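Local coordinates for protein ATP:cob(I)alamin adenosyltransferase, putative (Burkholderia thailandensis, PDB 2ZHZ) that probably transfers the adenosyl group of ATP to the cobalt of reduced cobalamin, making adenosylcobalamin, and works as a homotrimer with ATP bound between subunits, at residues A9-T12 with G13-G16; L120-V123 with C124-V127. All coordinates share one frame; numbering follows the deposited sequence.

Contact 1. Residues A9-T12 with G13-G16; sequences ATRT and GDDG. With ATP (adenosine-5'-triphosphate), chain G.
Two hydrogen bonds link R11 and D14: one closes the type I beta turn R11-D14, the other braces it. D14 N reaches back to R11 O at 2.9 Å and closes the turn, while the backbone N of R11 meets D14 OD2 at 2.7 Å from above the carboxylate plane. The same carboxylate is fixed by charge, OD1 pairing with R154 and OD2 with R150 of the second subunit. A second type I turn follows at once, G16 N bonding to G13 O, and a water donates to T12 O and accepts a weak bond from D15 N.

Apolar contact is slight: T10 CG2, anti to the backbone N, lies against D14 CB at 3.8 Å.

The gamma-phosphate of ATP lies over one face of the turn. G13 N-H is directed at O1G, though the modelled 2.4 Å between G13 N and O1G is doubtfully short. The R11 chain bends at chi3 (89°) and brings NH1 to O3G, a weak bond of 3.3 Å lying in the guanidinium plane; NH2 instead pairs with D157 of the second subunit. Two consecutive type I turns, the first presenting the G13 N-H to the gamma-phosphate, form the N-terminal ATP-binding loop of this PduO-type enzyme.

Contact 2. Residues L120-V123 with C124-V127; sequences LAHV and CRTV
V123 O is gripped by two donors one helical turn on. V127 N approaches nearly along the C=O axis at 2.9 Å, and T126 OG1 donates at the same length from well off that axis, with a C=O...donor angle of 118°. The threonine hydroxyl can do this because chi1 of 61° places OG1 between the backbone N and the carbonyl carbon, folded back against the preceding turn; its polar end is thereby satisfied within a buried helix.

H122 and R125 run side by side in the same direction. R125 NE donates to H122 ND1 at 3.0 Å, meeting the ring edge close to its plane, while ring and guanidinium planes stand 71° apart. The bond is consistent with ND1 being unprotonated and acting as the acceptor. A bend at chi3 turns the guanidinium so that NE faces the imidazole and NH1 is left to a salt bridge with D40 of the third subunit.

On another side of the helix, V123 CG1 and V127 CG2 pack at 4.2 Å. Within helix 116-141 this stretch of helix is enclosed: A121 and H122 rest on A163 of helix 147-169, C124 and V127 on helix 31-50, and T126 against S44 of the third subunit.

Contacts 1 and 2 lie far apart in one chain, their centres about 33 Å from each other and their nearest atoms about 22 Å. Their relation runs through the trimer. The ATP held by the loop of contact 1 also bonds R129, E132 and R133 of the second subunit, residues that follow contact 2 on helix 116-141 in that copy. In the chain described, the R125 side chain comes within about 4 Å of that of R129 and about 8 Å of a bound ATP. Residues 9-16 thus supply part of a nucleotide site between subunits, while 120-127 form the buried helical segment just before the helix residues that complete such a site in another copy.

Contact 1. Residues A9-T12 with G13-G16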
ATOM      1  N   ALA B   9      23.448 -14.339 -14.976  1.00 25.24           N
ATOM      2  CA  ALA B   9      24.225 -14.327 -13.738  1.00 25.87           C
ATOM      3  C   ALA B   9      23.330 -14.157 -12.518  1.00 26.36           C
ATOM      4  O   ALA B   9      22.325 -13.448 -12.560  1.00 23.20           O
ATOM      5  CB  ALA B   9      25.261 -13.208 -13.780  1.00 27.20           C
ATOM      6  N   THR B  10      23.707 -14.804 -11.424  1.00 25.07           N
ATOM      7  CA  THR B  10      22.927 -14.731 -10.200  1.00 27.10           C
ATOM      8  C   THR B  10      23.185 -13.458  -9.405  1.00 26.97           C
ATOM      9  O   THR B  10      24.315 -12.967  -9.343  1.00 25.25           O
ATOM     10  CB  THR B  10      23.222 -15.937  -9.293  1.00 30.86           C
ATOM     11  OG1 THR B  10      22.910 -17.145  -9.995  1.00 33.45           O
ATOM     12  CG2 THR B  10      22.385 -15.867  -8.022  1.00 32.08           C
ATOM     13  N   ARG B  11      22.123 -12.918  -8.814  1.00 25.23           N
ATOM     14  CA  ARG B  11      22.223 -11.727  -7.983  1.00 27.82           C
ATOM     15  C   ARG B  11      22.001 -12.175  -6.540  1.00 28.72           C
ATOM     16  O   ARG B  11      21.357 -13.194  -6.292  1.00 28.76           O
ATOM     17  CB  ARG B  11      21.196 -10.673  -8.416  1.00 27.74           C
ATOM     18  CG  ARG B  11      21.509 -10.093  -9.795  1.00 32.47           C
ATOM     19  CD  ARG B  11      20.434  -9.149 -10.334  1.00 38.78           C
ATOM     20  NE  ARG B  11      20.627  -7.755  -9.936  1.00 42.85           N
ATOM     21  CZ  ARG B  11      20.319  -7.264  -8.741  1.00 45.78           C
ATOM     22  NH1 ARG B  11      19.797  -8.052  -7.810  1.00 47.62           N
ATOM     23  NH2 ARG B  11      20.534  -5.981  -8.477  1.00 45.04           N
ATOM     24  N   THR B  12      22.560 -11.419  -5.602  1.00 28.82           N
ATOM     25  CA  THR B  12      22.504 -11.714  -4.170  1.00 29.87           C
ATOM     26  C   THR B  12      21.288 -12.458  -3.595  1.00 30.59           C
ATOM     27  O   THR B  12      21.438 -13.503  -2.944  1.00 31.70           O
ATOM     28  CB  THR B  12      22.724 -10.413  -3.371  1.00 28.91           C
ATOM     29  OG1 THR B  12      23.967  -9.823  -3.773  1.00 31.62           O
ATOM     30  CG2 THR B  12      22.771 -10.694  -1.887  1.00 29.41           C
ATOM     31  N   GLY B  13      20.095 -11.923  -3.820  1.00 24.40           N
ATOM     32  CA  GLY B  13      18.894 -12.548  -3.295  1.00 22.45           C
ATOM     33  C   GLY B  13      18.036 -13.276  -4.313  1.00 17.56           C
ATOM     34  O   GLY B  13      16.833 -13.438  -4.113  1.00 16.60           O
ATOM     35  N   ASP B  14      18.645 -13.720  -5.407  1.00 18.09           N
ATOM     36  CA  ASP B  14      17.900 -14.444  -6.432  1.00 17.10           C
ATOM     37  C   ASP B  14      17.327 -15.757  -5.915  1.00 19.23           C
ATOM     38  O   ASP B  14      16.366 -16.277  -6.484  1.00 18.94           O
ATOM     39  CB  ASP B  14      18.783 -14.747  -7.648  1.00 16.80           C
ATOM     40  CG  ASP B  14      18.796 -13.622  -8.659  1.00 16.92           C
ATOM     41  OD1 ASP B  14      17.982 -12.685  -8.529  1.00 15.24           O
ATOM     42  OD2 ASP B  14      19.615 -13.683  -9.599  1.00 20.77           O
ATOM     43  N   ASP B  15      17.911 -16.301  -4.848  1.00 18.25           N
ATOM     44  CA  ASP B  15      17.431 -17.573  -4.314  1.00 21.30           C
ATOM     45  C   ASP B  15      16.280 -17.437  -3.329  1.00 20.36           C
ATOM     46  O   ASP B  15      15.857 -18.415  -2.719  1.00 19.66           O
ATOM     47  CB  ASP B  15      18.583 -18.359  -3.672  1.00 24.06           C
ATOM     48  CG  ASP B  15      19.102 -17.719  -2.401  1.00 25.45           C
ATOM     49  OD1 ASP B  15      18.663 -16.605  -2.051  1.00 23.22           O
ATOM     50  OD2 ASP B  15      19.963 -18.345  -1.747  1.00 26.33           O
ATOM     51  N   GLY B  16      15.773 -16.221  -3.171  1.00 19.38           N
ATOM     52  CA  GLY B  16      14.651 -16.018  -2.274  1.00 18.87           C
ATOM     53  C   GLY B  16      15.015 -15.741  -0.829  1.00 19.43           C
ATOM     54  O   GLY B  16      14.130 -15.676   0.024  1.00 17.74           O
TER
HETATM   55  PG  ATP G 201      20.082  -8.428  -4.257  1.00 39.70           P
HETATM   56  O1G ATP G 201      19.582  -9.745  -4.804  1.00 30.48           O
HETATM   57  O2G ATP G 201      21.498  -8.104  -4.635  1.00 39.75           O
HETATM   58  O3G ATP G 201      19.217  -7.257  -4.681  1.00 40.97           O
HETATM   59  PB  ATP G 201      18.757  -8.857  -1.654  1.00 36.46           P
HETATM   60  O1B ATP G 201      17.525  -9.094  -2.472  1.00 25.75           O
HETATM   61  O2B ATP G 201      19.141  -9.963  -0.694  1.00 30.85           O
HETATM   62  O3B ATP G 201      20.056  -8.518  -2.613  1.00 38.15           O
HETATM   63  PA  ATP G 201      18.235  -6.003  -1.362  1.00 41.64           P
HETATM   64  O1A ATP G 201      17.027  -6.081  -2.235  1.00 41.98           O
HETATM   65  O2A ATP G 201      19.512  -5.372  -1.893  1.00 41.77           O
HETATM   66  O3A ATP G 201      18.601  -7.492  -0.769  1.00 39.79           O
HETATM   67  O5' ATP G 201      17.763  -5.213  -0.046  1.00 43.67           O
HETATM   68  C5' ATP G 201      18.650  -4.993   1.034  1.00 45.16           C
HETATM   69  C4' ATP G 201      17.912  -5.071   2.377  1.00 46.03           C
HETATM   70  O4' ATP G 201      16.475  -4.989   2.237  1.00 41.67           O
HETATM   71  C3' ATP G 201      18.234  -6.359   3.126  1.00 47.21           C
HETATM   72  O3' ATP G 201      18.998  -6.076   4.309  1.00 54.35           O
HETATM   73  C2' ATP G 201      16.897  -7.023   3.428  1.00 45.61           C
HETATM   74  O2' ATP G 201      16.726  -7.203   4.844  1.00 46.03           O
HETATM   75  C1' ATP G 201      15.818  -6.118   2.840  1.00 41.51           C
HETATM   76  N9  ATP G 201      14.966  -6.835   1.820  1.00 36.02           N
HETATM   77  C8  ATP G 201      15.410  -7.574   0.767  1.00 33.56           C
HETATM   78  N7  ATP G 201      14.385  -8.083   0.041  1.00 30.37           N
HETATM   79  C5  ATP G 201      13.243  -7.677   0.616  1.00 29.44           C
HETATM   80  C6  ATP G 201      11.775  -7.856   0.362  1.00 27.60           C
HETATM   81  N6  ATP G 201      11.334  -8.599  -0.693  1.00 23.78           N
HETATM   82  N1  ATP G 201      10.887  -7.247   1.226  1.00 16.91           N
HETATM   83  C2  ATP G 201      11.306  -6.498   2.290  1.00 26.60           C
HETATM   84  N3  ATP G 201      12.628  -6.296   2.578  1.00 28.24           N
HETATM   85  C4  ATP G 201      13.625  -6.849   1.797  1.00 31.58           C
HETATM   86  O   HOH W   1      20.901 -15.987  -4.836  1.00 27.51           O

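Contact 2. Residues L120-V123 with C124-V127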
ATOM      1  N   LEU B 120      -4.231  11.537   1.354  1.00 14.39           N
ATOM      2  CA  LEU B 120      -2.979  10.795   1.334  1.00 15.81           C
ATOM      3  C   LEU B 120      -2.548  10.464   2.761  1.00 15.69           C
ATOM      4  O   LEU B 120      -2.027   9.380   3.024  1.00 14.48           O
ATOM      5  CB  LEU B 120      -1.893  11.604   0.616  1.00 14.04           C
ATOM      6  CG  LEU B 120      -2.065  11.700  -0.907  1.00 19.44           C
ATOM      7  CD1 LEU B 120      -1.061  12.692  -1.491  1.00 18.17           C
ATOM      8  CD2 LEU B 120      -1.878  10.311  -1.525  1.00 18.85           C
ATOM      9  N   ALA B 121      -2.783  11.392   3.685  1.00 14.07           N
ATOM     10  CA  ALA B 121      -2.425  11.172   5.079  1.00 14.35           C
ATOM     11  C   ALA B 121      -3.197   9.968   5.616  1.00 14.02           C
ATOM     12  O   ALA B 121      -2.677   9.194   6.426  1.00 12.67           O
ATOM     13  CB  ALA B 121      -2.739  12.418   5.910  1.00 16.68           C
ATOM     14  N   HIS B 122      -4.440   9.808   5.163  1.00 14.28           N
ATOM     15  CA  HIS B 122      -5.257   8.679   5.603  1.00 12.72           C
ATOM     16  C   HIS B 122      -4.725   7.370   5.026  1.00 13.83           C
ATOM     17  O   HIS B 122      -4.820   6.325   5.666  1.00 13.62           O
ATOM     18  CB  HIS B 122      -6.722   8.889   5.213  1.00 13.06           C
ATOM     19  CG  HIS B 122      -7.488   9.709   6.201  1.00 16.50           C
ATOM     20  ND1 HIS B 122      -7.798   9.251   7.465  1.00 16.57           N
ATOM     21  CD2 HIS B 122      -7.971  10.973   6.133  1.00 17.65           C
ATOM     22  CE1 HIS B 122      -8.435  10.198   8.131  1.00 18.61           C
ATOM     23  NE2 HIS B 122      -8.553  11.254   7.344  1.00 14.41           N
ATOM     24  N   VAL B 123      -4.175   7.422   3.817  1.00 13.60           N
ATOM     25  CA  VAL B 123      -3.591   6.223   3.226  1.00 13.47           C
ATOM     26  C   VAL B 123      -2.367   5.878   4.081  1.00 15.40           C
ATOM     27  O   VAL B 123      -2.145   4.716   4.422  1.00 16.31           O
ATOM     28  CB  VAL B 123      -3.162   6.453   1.758  1.00 12.86           C
ATOM     29  CG1 VAL B 123      -2.224   5.330   1.301  1.00 13.93           C
ATOM     30  CG2 VAL B 123      -4.404   6.490   0.856  1.00 10.92           C
ATOM     31  N   CYS B 124      -1.580   6.891   4.437  1.00 14.97           N
ATOM     32  CA  CYS B 124      -0.401   6.666   5.273  1.00 14.41           C
ATOM     33  C   CYS B 124      -0.837   6.030   6.592  1.00 13.75           C
ATOM     34  O   CYS B 124      -0.201   5.097   7.084  1.00 13.99           O
ATOM     35  CB  CYS B 124       0.335   7.984   5.556  1.00 12.60           C
ATOM     36  SG  CYS B 124       1.162   8.699   4.119  1.00 16.18           S
ATOM     37  N   ARG B 125      -1.926   6.543   7.156  1.00 12.27           N
ATOM     38  CA  ARG B 125      -2.467   6.034   8.410  1.00 12.21           C
ATOM     39  C   ARG B 125      -2.774   4.538   8.315  1.00 12.61           C
ATOM     40  O   ARG B 125      -2.371   3.760   9.183  1.00 12.71           O
ATOM     41  CB  ARG B 125      -3.738   6.810   8.783  1.00 11.88           C
ATOM     42  CG  ARG B 125      -4.499   6.282  10.000  1.00 11.66           C
ATOM     43  CD  ARG B 125      -5.789   7.071  10.202  1.00 13.98           C
ATOM     44  NE  ARG B 125      -6.685   6.931   9.054  1.00 18.81           N
ATOM     45  CZ  ARG B 125      -7.448   5.865   8.829  1.00 20.33           C
ATOM     46  NH1 ARG B 125      -7.433   4.844   9.680  1.00 17.54           N
ATOM     47  NH2 ARG B 125      -8.215   5.812   7.748  1.00 18.75           N
ATOM     48  N   THR B 126      -3.472   4.131   7.256  1.00 13.86           N
ATOM     49  CA  THR B 126      -3.815   2.722   7.098  1.00 12.79           C
ATOM     50  C   THR B 126      -2.605   1.837   6.803  1.00 12.46           C
ATOM     51  O   THR B 126      -2.558   0.693   7.244  1.00 13.98           O
ATOM     52  CB  THR B 126      -4.885   2.510   5.999  1.00 12.08           C
ATOM     53  OG1 THR B 126      -4.387   2.974   4.737  1.00 14.57           O
ATOM     54  CG2 THR B 126      -6.154   3.258   6.353  1.00 11.54           C
ATOM     55  N   VAL B 127      -1.628   2.346   6.058  1.00 11.99           N
ATOM     56  CA  VAL B 127      -0.447   1.539   5.785  1.00 11.23           C
ATOM     57  C   VAL B 127       0.351   1.435   7.089  1.00 12.60           C
ATOM     58  O   VAL B 127       0.987   0.416   7.365  1.00 13.36           O
ATOM     59  CB  VAL B 127       0.428   2.160   4.674  1.00 13.88           C
ATOM     60  CG1 VAL B 127       1.704   1.336   4.488  1.00 12.25           C
ATOM     61  CG2 VAL B 127      -0.366   2.210   3.357  1.00 12.26           C
TER